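Long-range contacts in N-acetylneuraminic acid (Sialic acid) synthetase (Leptospira borgpetersenii serovar Hardjo-bovis, PDB 6NCS), which probably makes N-acylneuraminate-9-phosphate, a sialic acid precursor, with the help of a bound manganese ion: residues Leu175-Ser180 with Ser192-Leu197; Ser181-Glu186 with His210-Glu215; Ile228-Thr233 with Ile245-Lys250. All blocks are in the same frame, centred on the assembly; numbering follows the deposited sequence. Where two conformers were deposited one is given.

Contact 1. Residues Leu175-Ser180 with Ser192-Leu197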
ATOM      1  N   LEU A 175      -8.197   9.594  12.711  1.00 12.70           N
ATOM      2  CA  LEU A 175      -7.000   9.140  13.411  1.00 12.15           C
ATOM      3  C   LEU A 175      -5.855   8.977  12.418  1.00 10.40           C
ATOM      4  O   LEU A 175      -6.035   8.357  11.369  1.00 11.90           O
ATOM      5  CB  LEU A 175      -7.283   7.822  14.117  1.00 13.00           C
ATOM      6  CG  LEU A 175      -6.192   7.199  14.969  1.00 13.79           C
ATOM      7  CD1 LEU A 175      -5.900   8.137  16.141  1.00 15.53           C
ATOM      8  CD2 LEU A 175      -6.668   5.846  15.496  1.00 14.12           C
ATOM      9  N   LEU A 176      -4.684   9.531  12.737  1.00 11.87           N
ATOM     10  CA  LEU A 176      -3.508   9.392  11.880  1.00 12.17           C
ATOM     11  C   LEU A 176      -2.488   8.461  12.528  1.00 12.29           C
ATOM     12  O   LEU A 176      -2.037   8.711  13.650  1.00 11.34           O
ATOM     13  CB  LEU A 176      -2.853  10.744  11.605  1.00  9.73           C
ATOM     14  CG  LEU A 176      -3.739  11.863  11.059  1.00 11.09           C
ATOM     15  CD1 LEU A 176      -2.888  13.138  10.824  1.00 13.92           C
ATOM     16  CD2 LEU A 176      -4.427  11.421   9.786  1.00 11.58           C
ATOM     17  N   HIS A 177      -2.107   7.410  11.813  1.00 11.68           N
ATOM     18  CA  HIS A 177      -0.892   6.694  12.180  1.00 15.25           C
ATOM     19  C   HIS A 177       0.298   7.644  12.095  1.00 15.98           C
ATOM     20  O   HIS A 177       0.344   8.540  11.251  1.00 15.53           O
ATOM     21  CB  HIS A 177      -0.670   5.480  11.268  1.00 14.30           C
ATOM     22  CG  HIS A 177       0.632   4.793  11.519  1.00 15.15           C
ATOM     23  ND1 HIS A 177       1.017   4.378  12.775  1.00 15.07           N
ATOM     24  CD2 HIS A 177       1.661   4.494  10.694  1.00 13.34           C
ATOM     25  CE1 HIS A 177       2.223   3.842  12.714  1.00 15.59           C
ATOM     26  NE2 HIS A 177       2.639   3.900  11.460  1.00 15.66           N
ATOM     27  N   CYS A 178       1.257   7.462  12.997  1.00 13.14           N
ATOM     28  CA  CYS A 178       2.335   8.418  13.180  1.00 14.77           C
ATOM     29  C   CYS A 178       3.401   7.733  14.018  1.00 18.61           C
ATOM     30  O   CYS A 178       3.086   6.875  14.847  1.00 17.29           O
ATOM     31  CB  CYS A 178       1.823   9.691  13.886  1.00 17.63           C
ATOM     32  SG  CYS A 178       3.058  10.989  14.083  1.00 22.74           S
ATOM     33  N   VAL A 179       4.660   8.090  13.776  1.00 14.64           N
ATOM     34  CA  VAL A 179       5.778   7.597  14.569  1.00 16.13           C
ATOM     35  C   VAL A 179       6.552   8.807  15.067  1.00 19.29           C
ATOM     36  O   VAL A 179       7.107   9.562  14.258  1.00 20.17           O
ATOM     37  CB  VAL A 179       6.699   6.659  13.765  1.00 16.61           C
ATOM     38  CG1 VAL A 179       7.873   6.186  14.621  1.00 21.18           C
ATOM     39  CG2 VAL A 179       5.900   5.488  13.227  1.00 19.17           C
ATOM     40  N   SER A 180       6.572   9.000  16.392  1.00 18.31           N
ATOM     41  CA  SER A 180       7.237  10.140  17.025  1.00 19.77           C
ATOM     42  C   SER A 180       8.741   9.901  17.143  1.00 21.67           C
ATOM     43  O   SER A 180       9.320   9.859  18.231  1.00 23.31           O
ATOM     44  CB  SER A 180       6.622  10.425  18.389  1.00 23.77           C
ATOM     45  OG  SER A 180       5.257  10.778  18.256  1.00 25.95           O
ATOM     46  N   SER A 192       1.939  -0.761   7.960  1.00 13.51           N
ATOM     47  CA  SER A 192       0.791  -1.662   8.011  0.63 15.28           C
ATOM     48  C   SER A 192      -0.091  -1.406   9.227  1.00 15.08           C
ATOM     49  O   SER A 192      -1.198  -1.952   9.290  1.00 14.94           O
ATOM     50  CB  SER A 192       1.242  -3.125   7.966  0.63 19.70           C
ATOM     51  OG  SER A 192       2.072  -3.455   9.055  0.63 21.00           O
ATOM     52  N   ALA A 193       0.349  -0.567  10.175  1.00 14.47           N
ATOM     53  CA  ALA A 193      -0.554  -0.153  11.251  1.00 12.60           C
ATOM     54  C   ALA A 193      -1.774   0.579  10.702  1.00 15.58           C
ATOM     55  O   ALA A 193      -2.829   0.598  11.346  1.00 16.24           O
ATOM     56  CB  ALA A 193       0.182   0.739  12.248  1.00 15.12           C
ATOM     57  N   ILE A 194      -1.642   1.206   9.532  1.00 13.98           N
ATOM     58  CA  ILE A 194      -2.781   1.884   8.911  1.00 13.42           C
ATOM     59  C   ILE A 194      -3.911   0.892   8.649  1.00 17.66           C
ATOM     60  O   ILE A 194      -5.077   1.150   8.974  1.00 15.50           O
ATOM     61  CB  ILE A 194      -2.332   2.602   7.625  1.00 10.78           C
ATOM     62  CG1 ILE A 194      -1.410   3.780   7.992  1.00 15.32           C
ATOM     63  CG2 ILE A 194      -3.564   3.057   6.784  1.00 13.85           C
ATOM     64  CD1 ILE A 194      -0.592   4.324   6.831  1.00 18.06           C
ATOM     65  N   GLN A 195      -3.584  -0.273   8.080  1.00 13.87           N
ATOM     66  CA  GLN A 195      -4.621  -1.265   7.825  1.00 15.26           C
ATOM     67  C   GLN A 195      -5.142  -1.871   9.122  1.00 16.12           C
ATOM     68  O   GLN A 195      -6.329  -2.196   9.221  1.00 20.68           O
ATOM     69  CB  GLN A 195      -4.096  -2.363   6.899  1.00 20.83           C
ATOM     70  CG  GLN A 195      -4.113  -1.985   5.454  1.00 35.32           C
ATOM     71  CD  GLN A 195      -5.512  -1.748   4.933  1.00 26.63           C
ATOM     72  OE1 GLN A 195      -6.473  -2.382   5.382  1.00 34.88           O
ATOM     73  NE2 GLN A 195      -5.638  -0.823   3.988  1.00 31.92           N
ATOM     74  N   THR A 196      -4.263  -2.066  10.107  1.00 17.28           N
ATOM     75  CA  THR A 196      -4.703  -2.521  11.420  1.00 20.01           C
ATOM     76  C   THR A 196      -5.752  -1.580  11.990  1.00 18.19           C
ATOM     77  O   THR A 196      -6.782  -2.020  12.514  1.00 18.03           O
ATOM     78  CB  THR A 196      -3.503  -2.625  12.359  1.00 19.08           C
ATOM     79  OG1 THR A 196      -2.601  -3.613  11.855  1.00 21.36           O
ATOM     80  CG2 THR A 196      -3.940  -3.017  13.769  1.00 19.41           C
ATOM     81  N   LEU A 197      -5.508  -0.274  11.880  1.00 14.31           N
ATOM     82  CA  LEU A 197      -6.471   0.704  12.375  1.00 15.21           C
ATOM     83  C   LEU A 197      -7.737   0.721  11.523  1.00 19.87           C
ATOM     84  O   LEU A 197      -8.843   0.849  12.061  1.00 18.86           O
ATOM     85  CB  LEU A 197      -5.838   2.097  12.415  1.00 15.84           C
ATOM     86  CG  LEU A 197      -4.703   2.309  13.421  1.00 11.92           C
ATOM     87  CD1 LEU A 197      -4.067   3.659  13.165  1.00 13.77           C
ATOM     88  CD2 LEU A 197      -5.247   2.238  14.852  1.00 13.54           C
TER

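Contact 2. Residues Ser181-Glu186 with His210-Glu215. With MN (manganese (II) ion), chain C.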
ATOM      1  N   SER A 181       9.370   9.761  15.978  1.00 21.84           N
ATOM      2  CA  SER A 181      10.813   9.623  15.841  1.00 28.10           C
ATOM      3  C   SER A 181      11.323  10.736  14.931  1.00 25.70           C
ATOM      4  O   SER A 181      10.709  11.037  13.905  1.00 30.58           O
ATOM      5  CB  SER A 181      11.167   8.241  15.271  1.00 29.47           C
ATOM      6  OG  SER A 181      12.565   8.064  15.173  1.00 39.27           O
ATOM      7  N   TYR A 182      12.445  11.350  15.293  1.00 26.31           N
ATOM      8  CA  TYR A 182      12.908  12.558  14.609  1.00 31.43           C
ATOM      9  C   TYR A 182      14.389  12.467  14.268  1.00 35.80           C
ATOM     10  O   TYR A 182      15.237  12.519  15.183  1.00 36.43           O
ATOM     11  CB  TYR A 182      12.612  13.788  15.464  1.00 39.79           C
ATOM     12  CG  TYR A 182      11.126  13.999  15.676  1.00 44.96           C
ATOM     13  CD1 TYR A 182      10.452  13.368  16.718  1.00 48.92           C
ATOM     14  CD2 TYR A 182      10.391  14.811  14.820  1.00 50.41           C
ATOM     15  CE1 TYR A 182       9.090  13.544  16.904  1.00 46.07           C
ATOM     16  CE2 TYR A 182       9.028  14.996  15.002  1.00 45.94           C
ATOM     17  CZ  TYR A 182       8.385  14.357  16.041  1.00 45.11           C
ATOM     18  OH  TYR A 182       7.032  14.538  16.223  1.00 44.82           O
ATOM     19  N   PRO A 183      14.752  12.303  12.986  1.00 29.57           N
ATOM     20  CA  PRO A 183      13.800  12.029  11.904  1.00 27.29           C
ATOM     21  C   PRO A 183      13.406  10.557  11.885  1.00 33.59           C
ATOM     22  O   PRO A 183      14.115   9.721  12.450  1.00 31.79           O
ATOM     23  CB  PRO A 183      14.583  12.407  10.644  1.00 32.21           C
ATOM     24  CG  PRO A 183      16.005  12.174  11.010  1.00 41.48           C
ATOM     25  CD  PRO A 183      16.132  12.461  12.484  1.00 37.67           C
ATOM     26  N   MET A 184      12.294  10.238  11.236  1.00 23.74           N
ATOM     27  CA  MET A 184      11.797   8.868  11.233  1.00 22.53           C
ATOM     28  C   MET A 184      12.497   8.081  10.132  1.00 29.73           C
ATOM     29  O   MET A 184      12.485   8.485   8.963  1.00 37.44           O
ATOM     30  CB  MET A 184      10.284   8.838  11.041  1.00 20.23           C
ATOM     31  CG  MET A 184       9.699   7.451  11.247  1.00 21.49           C
ATOM     32  SD  MET A 184       8.124   7.249  10.426  1.00 27.40           S
ATOM     33  CE  MET A 184       8.697   7.308   8.721  1.00 19.57           C
ATOM     34  N   ASN A 185      13.116   6.968  10.507  1.00 23.98           N
ATOM     35  CA  ASN A 185      13.794   6.111   9.548  1.00 24.75           C
ATOM     36  C   ASN A 185      12.799   5.151   8.895  1.00 22.97           C
ATOM     37  O   ASN A 185      11.732   4.867   9.435  1.00 22.40           O
ATOM     38  CB  ASN A 185      14.913   5.338  10.236  1.00 26.71           C
ATOM     39  CG  ASN A 185      15.901   6.254  10.947  1.00 47.95           C
ATOM     40  OD1 ASN A 185      16.370   7.242  10.378  1.00 51.43           O
ATOM     41  ND2 ASN A 185      16.207   5.936  12.201  1.00 43.73           N
ATOM     42  N   GLU A 186      13.174   4.648   7.713  1.00 25.84           N
ATOM     43  CA  GLU A 186      12.295   3.773   6.931  1.00 27.08           C
ATOM     44  C   GLU A 186      11.786   2.594   7.751  1.00 24.85           C
ATOM     45  O   GLU A 186      10.592   2.274   7.730  1.00 24.97           O
ATOM     46  CB  GLU A 186      13.035   3.235   5.699  1.00 33.32           C
ATOM     47  CG  GLU A 186      13.085   4.163   4.520  1.00 34.55           C
ATOM     48  CD  GLU A 186      13.775   3.538   3.317  1.00 26.31           C
ATOM     49  OE1 GLU A 186      14.242   2.378   3.401  1.00 33.76           O
ATOM     50  OE2 GLU A 186      13.852   4.212   2.275  1.00 47.23           O
ATOM     51  N   HIS A 210       7.082  12.039   9.496  1.00 15.36           N
ATOM     52  CA  HIS A 210       8.231  12.735  10.067  1.00 16.48           C
ATOM     53  C   HIS A 210       9.530  12.241   9.439  1.00 17.32           C
ATOM     54  O   HIS A 210      10.597  12.289  10.060  1.00 18.55           O
ATOM     55  CB  HIS A 210       8.243  12.595  11.587  1.00 23.51           C
ATOM     56  CG  HIS A 210       7.069  13.259  12.228  1.00 30.18           C
ATOM     57  ND1 HIS A 210       5.918  12.577  12.562  1.00 28.05           N
ATOM     58  CD2 HIS A 210       6.831  14.561  12.512  1.00 29.96           C
ATOM     59  CE1 HIS A 210       5.040  13.424  13.070  1.00 33.36           C
ATOM     60  NE2 HIS A 210       5.569  14.635  13.049  1.00 31.21           N
ATOM     61  N   SER A 211       9.448  11.782   8.196  1.00 20.42           N
ATOM     62  CA  SER A 211      10.616  11.369   7.440  1.00 22.45           C
ATOM     63  C   SER A 211      11.210  12.551   6.681  1.00 20.40           C
ATOM     64  O   SER A 211      10.625  13.635   6.596  1.00 18.23           O
ATOM     65  CB  SER A 211      10.252  10.272   6.445  1.00 22.76           C
ATOM     66  OG  SER A 211       9.656  10.862   5.304  1.00 20.66           O
ATOM     67  N   LYS A 212      12.382  12.315   6.092  1.00 19.13           N
ATOM     68  CA  LYS A 212      13.086  13.324   5.313  1.00 19.64           C
ATOM     69  C   LYS A 212      12.702  13.316   3.831  1.00 19.98           C
ATOM     70  O   LYS A 212      13.434  13.875   3.011  1.00 23.94           O
ATOM     71  CB  LYS A 212      14.600  13.141   5.461  1.00 21.39           C
ATOM     72  CG  LYS A 212      15.126  13.458   6.861  1.00 23.62           C
ATOM     73  CD  LYS A 212      16.654  13.502   6.903  1.00 29.29           C
ATOM     74  CE  LYS A 212      17.256  12.114   6.714  1.00 48.85           C
ATOM     75  NZ  LYS A 212      18.706  12.059   7.082  1.00 56.99           N
ATOM     76  N   GLY A 213      11.580  12.707   3.467  1.00 21.87           N
ATOM     77  CA  GLY A 213      11.166  12.764   2.083  1.00 21.59           C
ATOM     78  C   GLY A 213       9.671  12.594   1.934  1.00 16.20           C
ATOM     79  O   GLY A 213       8.919  12.659   2.910  1.00 16.76           O
ATOM     80  N   ILE A 214       9.238  12.362   0.691  1.00 15.95           N
ATOM     81  CA  ILE A 214       7.829  12.083   0.443  1.00 14.66           C
ATOM     82  C   ILE A 214       7.579  10.641   0.038  1.00 15.65           C
ATOM     83  O   ILE A 214       6.416  10.261  -0.131  1.00 15.72           O
ATOM     84  CB  ILE A 214       7.214  13.038  -0.601  1.00 18.53           C
ATOM     85  CG1 ILE A 214       7.880  12.879  -1.969  1.00 22.66           C
ATOM     86  CG2 ILE A 214       7.249  14.475  -0.110  1.00 14.77           C
ATOM     87  CD1 ILE A 214       7.090  13.564  -3.084  1.00 22.01           C
ATOM     88  N   GLU A 215       8.620   9.818  -0.095  1.00 15.74           N
ATOM     89  CA  GLU A 215       8.378   8.434  -0.492  1.00 21.17           C
ATOM     90  C   GLU A 215       7.541   7.702   0.543  1.00 14.90           C
ATOM     91  O   GLU A 215       6.618   6.966   0.187  1.00 15.39           O
ATOM     92  CB  GLU A 215       9.685   7.686  -0.721  1.00 21.41           C
ATOM     93  CG  GLU A 215       9.428   6.273  -1.262  1.00 20.25           C
ATOM     94  CD  GLU A 215      10.664   5.405  -1.332  1.00 27.70           C
ATOM     95  OE1 GLU A 215      11.477   5.431  -0.391  1.00 28.51           O
ATOM     96  OE2 GLU A 215      10.812   4.687  -2.342  1.00 30.72           O
TER
HETATM   97 MN    MN C 301       4.662  16.547  13.321  0.66 19.63          MN
HETATM   98  O   HOH W   1      13.906   9.815   7.087  1.00 25.63           O
HETATM   99  O   HOH W   2      12.018   6.026   1.996  1.00 29.14           O
HETATM  100  O   HOH W   3       3.235  16.469  11.977  1.00 24.55           O

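Contact 3. Residues Ile228-Thr233 with Ile245-Lys250. With MN (manganese (II) ion), chain C.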
ATOM      1  N   ILE A 228      -3.040  12.610   4.566  1.00 10.83           N
ATOM      2  CA  ILE A 228      -1.586  12.678   4.680  1.00 10.44           C
ATOM      3  C   ILE A 228      -1.227  14.021   5.285  1.00 14.58           C
ATOM      4  O   ILE A 228      -1.680  15.068   4.796  1.00 14.21           O
ATOM      5  CB  ILE A 228      -0.878  12.507   3.323  1.00 12.87           C
ATOM      6  CG1 ILE A 228      -1.071  11.088   2.782  1.00 15.78           C
ATOM      7  CG2 ILE A 228       0.609  12.837   3.458  1.00 14.01           C
ATOM      8  CD1 ILE A 228      -0.257  10.021   3.552  1.00 15.67           C
ATOM      9  N   GLU A 229      -0.406  13.994   6.335  1.00 12.31           N
ATOM     10  CA  GLU A 229       0.164  15.198   6.918  1.00 10.70           C
ATOM     11  C   GLU A 229       1.674  15.153   6.710  1.00 17.26           C
ATOM     12  O   GLU A 229       2.304  14.120   6.953  1.00 15.96           O
ATOM     13  CB  GLU A 229      -0.180  15.302   8.409  1.00 14.00           C
ATOM     14  CG  GLU A 229       0.307  16.585   9.048  1.00 14.64           C
ATOM     15  CD  GLU A 229      -0.067  16.679  10.515  1.00 33.56           C
ATOM     16  OE1 GLU A 229       0.842  16.659  11.367  1.00 45.53           O
ATOM     17  OE2 GLU A 229      -1.272  16.762  10.816  1.00 34.13           O
ATOM     18  N   LYS A 230       2.244  16.257   6.242  1.00 11.61           N
ATOM     19  CA  LYS A 230       3.671  16.329   5.944  1.00 12.25           C
ATOM     20  C   LYS A 230       4.191  17.688   6.376  1.00 15.69           C
ATOM     21  O   LYS A 230       3.593  18.710   6.033  1.00 12.88           O
ATOM     22  CB  LYS A 230       3.914  16.107   4.440  1.00 15.19           C
ATOM     23  CG  LYS A 230       5.348  16.312   3.963  1.00 15.92           C
ATOM     24  CD  LYS A 230       6.283  15.214   4.446  1.00 14.64           C
ATOM     25  CE  LYS A 230       7.748  15.629   4.268  1.00 15.03           C
ATOM     26  NZ  LYS A 230       8.685  14.599   4.840  1.00 18.45           N
ATOM     27  N   HIS A 231       5.283  17.709   7.142  1.00 13.77           N
ATOM     28  CA  HIS A 231       5.854  18.994   7.527  1.00 15.78           C
ATOM     29  C   HIS A 231       6.317  19.750   6.290  1.00 18.23           C
ATOM     30  O   HIS A 231       6.705  19.159   5.277  1.00 19.00           O
ATOM     31  CB  HIS A 231       7.022  18.815   8.495  1.00 15.48           C
ATOM     32  CG  HIS A 231       6.598  18.467   9.887  1.00 18.96           C
ATOM     33  ND1 HIS A 231       6.777  19.321  10.953  1.00 19.86           N
ATOM     34  CD2 HIS A 231       5.992  17.362  10.385  1.00 21.27           C
ATOM     35  CE1 HIS A 231       6.304  18.758  12.050  1.00 20.07           C
ATOM     36  NE2 HIS A 231       5.824  17.568  11.733  1.00 26.79           N
ATOM     37  N   TYR A 232       6.299  21.075   6.391  1.00 17.01           N
ATOM     38  CA  TYR A 232       6.343  21.919   5.211  1.00 15.33           C
ATOM     39  C   TYR A 232       7.142  23.182   5.500  1.00 17.55           C
ATOM     40  O   TYR A 232       7.050  23.760   6.589  1.00 16.85           O
ATOM     41  CB  TYR A 232       4.901  22.224   4.767  1.00 14.81           C
ATOM     42  CG  TYR A 232       4.747  23.391   3.829  1.00 16.26           C
ATOM     43  CD1 TYR A 232       5.335  23.378   2.569  1.00 16.43           C
ATOM     44  CD2 TYR A 232       3.984  24.495   4.188  1.00 16.12           C
ATOM     45  CE1 TYR A 232       5.194  24.452   1.709  1.00 16.24           C
ATOM     46  CE2 TYR A 232       3.826  25.567   3.323  1.00 19.41           C
ATOM     47  CZ  TYR A 232       4.436  25.538   2.088  1.00 18.97           C
ATOM     48  OH  TYR A 232       4.287  26.603   1.230  1.00 18.78           O
ATOM     49  N   THR A 233       7.960  23.577   4.527  1.00 17.09           N
ATOM     50  CA  THR A 233       8.773  24.784   4.595  1.00 18.05           C
ATOM     51  C   THR A 233       8.801  25.397   3.204  1.00 19.76           C
ATOM     52  O   THR A 233       8.704  24.680   2.206  1.00 24.41           O
ATOM     53  CB  THR A 233      10.208  24.484   5.069  1.00 18.74           C
ATOM     54  OG1 THR A 233      10.979  25.692   5.096  1.00 20.34           O
ATOM     55  CG2 THR A 233      10.899  23.478   4.141  1.00 20.53           C
ATOM     56  N   ILE A 245      12.920  17.627   8.312  1.00 19.77           N
ATOM     57  CA  ILE A 245      11.828  16.728   7.938  1.00 18.65           C
ATOM     58  C   ILE A 245      10.752  17.436   7.122  1.00 19.41           C
ATOM     59  O   ILE A 245       9.662  16.882   6.936  1.00 16.56           O
ATOM     60  CB  ILE A 245      11.208  16.049   9.169  1.00 18.48           C
ATOM     61  CG1 ILE A 245      10.604  17.083  10.124  1.00 21.72           C
ATOM     62  CG2 ILE A 245      12.235  15.178   9.881  1.00 25.95           C
ATOM     63  CD1 ILE A 245       9.620  16.475  11.102  1.00 20.43           C
ATOM     64  N   SER A 246      11.029  18.630   6.614  1.00 18.07           N
ATOM     65  CA  SER A 246      10.013  19.424   5.935  1.00 17.00           C
ATOM     66  C   SER A 246      10.183  19.378   4.421  1.00 24.38           C
ATOM     67  O   SER A 246      11.298  19.444   3.903  1.00 22.56           O
ATOM     68  CB  SER A 246      10.051  20.874   6.413  1.00 17.42           C
ATOM     69  OG  SER A 246       9.703  20.960   7.779  1.00 18.55           O
ATOM     70  N   ALA A 247       9.056  19.280   3.718  1.00 16.54           N
ATOM     71  CA  ALA A 247       9.027  19.294   2.263  1.00 16.12           C
ATOM     72  C   ALA A 247       8.935  20.726   1.760  1.00 17.17           C
ATOM     73  O   ALA A 247       8.207  21.545   2.322  1.00 16.69           O
ATOM     74  CB  ALA A 247       7.825  18.494   1.755  1.00 17.51           C
ATOM     75  N   GLU A 248       9.672  21.030   0.702  1.00 17.51           N
ATOM     76  CA  GLU A 248       9.582  22.343   0.073  1.00 20.04           C
ATOM     77  C   GLU A 248       8.379  22.379  -0.867  1.00 20.24           C
ATOM     78  O   GLU A 248       7.768  21.350  -1.144  1.00 16.47           O
ATOM     79  CB  GLU A 248      10.901  22.657  -0.631  1.00 19.15           C
ATOM     80  CG  GLU A 248      12.039  22.965   0.349  1.00 21.29           C
ATOM     81  CD  GLU A 248      13.349  23.253  -0.338  1.00 34.35           C
ATOM     82  OE1 GLU A 248      13.477  22.951  -1.548  1.00 35.74           O
ATOM     83  OE2 GLU A 248      14.255  23.782   0.341  1.00 25.92           O
ATOM     84  N   PRO A 249       7.984  23.563  -1.356  1.00 16.98           N
ATOM     85  CA  PRO A 249       6.743  23.638  -2.155  1.00 19.68           C
ATOM     86  C   PRO A 249       6.705  22.723  -3.371  1.00 17.49           C
ATOM     87  O   PRO A 249       5.660  22.114  -3.633  1.00 17.11           O
ATOM     88  CB  PRO A 249       6.690  25.114  -2.561  1.00 18.63           C
ATOM     89  CG  PRO A 249       7.372  25.818  -1.440  1.00 22.41           C
ATOM     90  CD  PRO A 249       8.507  24.914  -1.052  1.00 16.17           C
ATOM     91  N   LYS A 250       7.796  22.617  -4.136  1.00 19.06           N
ATOM     92  CA  LYS A 250       7.771  21.722  -5.291  1.00 19.56           C
ATOM     93  C   LYS A 250       7.620  20.264  -4.865  1.00 19.38           C
ATOM     94  O   LYS A 250       6.978  19.474  -5.571  1.00 17.48           O
ATOM     95  CB  LYS A 250       9.037  21.916  -6.132  1.00 20.39           C
TER
HETATM   96 MN    MN C 301       4.662  16.547  13.321  0.66 19.63          MN
HETATM   97  O   HOH W   3       3.235  16.469  11.977  1.00 24.55           O
HETATM   98  O   HOH W   4       7.397  15.568   7.519  1.00 18.04           O
HETATM   99  O   HOH W   5       7.584  22.252   9.396  1.00 23.71           O

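Contact 1. Residues Leu175-Ser180 with Ser192-Leu197
The imidazole of His-177 lies against helix 193-200, with Ala-193 CB over one of its faces. This is a CH-pi contact: the methyl sits 3.9 Å from the ring centroid, displaced toward the rim on the side of CE1 and ND1. Extending the ring off the strand, with CG anti to the backbone N (chi1 174°), carries it across to the helix. Ile-194 meets the same residue through CG1, 3.8 Å from His-177 CB, the two side chains crossing at about a right angle. Strand and helix here are the first two elements of a beta-alpha-beta unit in the TIM barrel; helix 193-200 packs on the outside of strand 173-178 and runs back roughly antiparallel to it, at 152°, with 8.8 Å between the axes of the short segments. Both ring nitrogens of His-177 are engaged: NE2 bonds to the backbone O of Ala-189 in the connecting loop and ND1 is hydrogen-bonded to Arg-151 NH1, which fixes how the ring is turned. One helical turn further on, Leu-197 reaches Leu-175, also at about a right angle, with 3.9 Å between Leu-175 CD2 and Leu-197 CD2. Ile-205 of the next strand touches both leucines.

Contact 2. Residues Ser181-Glu186 with His210-Glu215
Two irregular backbones meet through one direct hydrogen bond, Met-184 N to His-210 O at 2.9 Å, nearly straight at the hydrogen. They are neighbouring loops at the C-terminal ends of TIM-barrel strands, where active sites of this fold lie, and His-210 is a manganese ligand, its NE2 2.1 Å from the ion; His-231 is another. Water 3 is bound to the metal too. Just beyond the backbone bond, water 1 joins the loops again, giving a proton to Met-184 O and accepting one from Lys-212 N.

Tyr-182 turns an edge toward the face of the His-210 imidazole in an offset edge-to-face pair, planes at 60°, with Tyr-182 CE2 3.3 Å from His-210 CD2. Both rings leave with CG anti to their own carbonyl carbon (chi1 -63° in Tyr-182, -64° in His-210), and the two side chains run side by side. The phenol OH comes over the imidazole face; it bonds to a bound citrate, probably from the crystallisation liquor. Farther along the loops, Met-184 CE touches Ser-211 CB at 4.0 Å, and Pro-183, which follows a cis peptide bond, lays CB against Lys-212 CG. Ser-211 OG, hydrogen-bonded to Asp-209, accepts from Gly-213 N as well, making an ST turn.

At the subunit interface, Glu-186 and Glu-215 bring like charges close together. Arg-261 of the second subunit forms salt bridges with both and probably offsets their repulsion, while water 2 donates to each carboxylate, 2.6 Å from Glu-186 OE2 and 2.5 Å from Glu-215 OE1.

Contact 3. Residues Ile228-Thr233 with Ile245-Lys250
Ala-247 N donates to His-231 O at 2.8 Å and Ala-247 O accepts from Thr-233 N at 3.0 Å, so the two backbones are joined by a single beta bridge that pairs Tyr-232 with Ala-247. Glu-248 CA adds a CA-H...O contact to Thr-233 O, close to linear at the hydrogen (166°). Before the bridge, Ile-245 O receives a proton from water 4, which in turn accepts from His-231 N. A weak bond from Lys-230 NZ reaches the same carbonyl, but that ammonium is held mainly by Gly-213 O and a salt bridge to Asp-209. Ser-246 OG, whose main partner is Asp-242 O, also takes a proton from water 5, which weakly accepts from His-231 ND1.

His-231 binds the manganese through NE2 at 2.2 Å. Ile-245 CD1 sits over the centre of this imidazole, 3.8 Å from the centroid and 10° off the ring normal, a CH-pi contact that covers one face of a metal ligand. The isoleucine gets there by running alongside the ring, its CG1 lodged between its own backbone N and carbonyl carbon (chi1 62°). Glu-229 joins the site at second shell: its OE1 accepts from water 3, which binds the ion.

Further out, Thr-233 CG2 packs on Ser-246 CB at 3.6 Å, and the Ala-247 methyl rests against Lys-230 CE. Pro-249 CG meets the Tyr-232 ring at its edge, near CE1, the two side chains crossing at about a right angle.

Strand 227-231 lies between strands 27-33 and 205-209 in the barrel sheet. Tyr-232 reaches helix 40-52, its OH bonding to Met-46 O, and Pro-249, the first residue of helix 249-266, touches Glu-49 of that same helix.

In the fold
All three contacts belong to one TIM barrel. Along the chain, contacts 1 and 2 interlock, their segments alternating, and contact 3 follows after both. Contact 1 lies on strand 173-178 and its outer helix; contact 2 joins the loops that follow that strand and strand 205-209; contact 3 continues from the next strand, 227-231. Centres of contacts 2 and 3 are about 11 Å apart, and they share the manganese ion, with His-210 from one and His-231 from the other. The centre of contact 1 lies about 14 Å from that of contact 2, and the two touch through Cys-178 and Val-179. Contacts 1 and 2 also touch the second subunit.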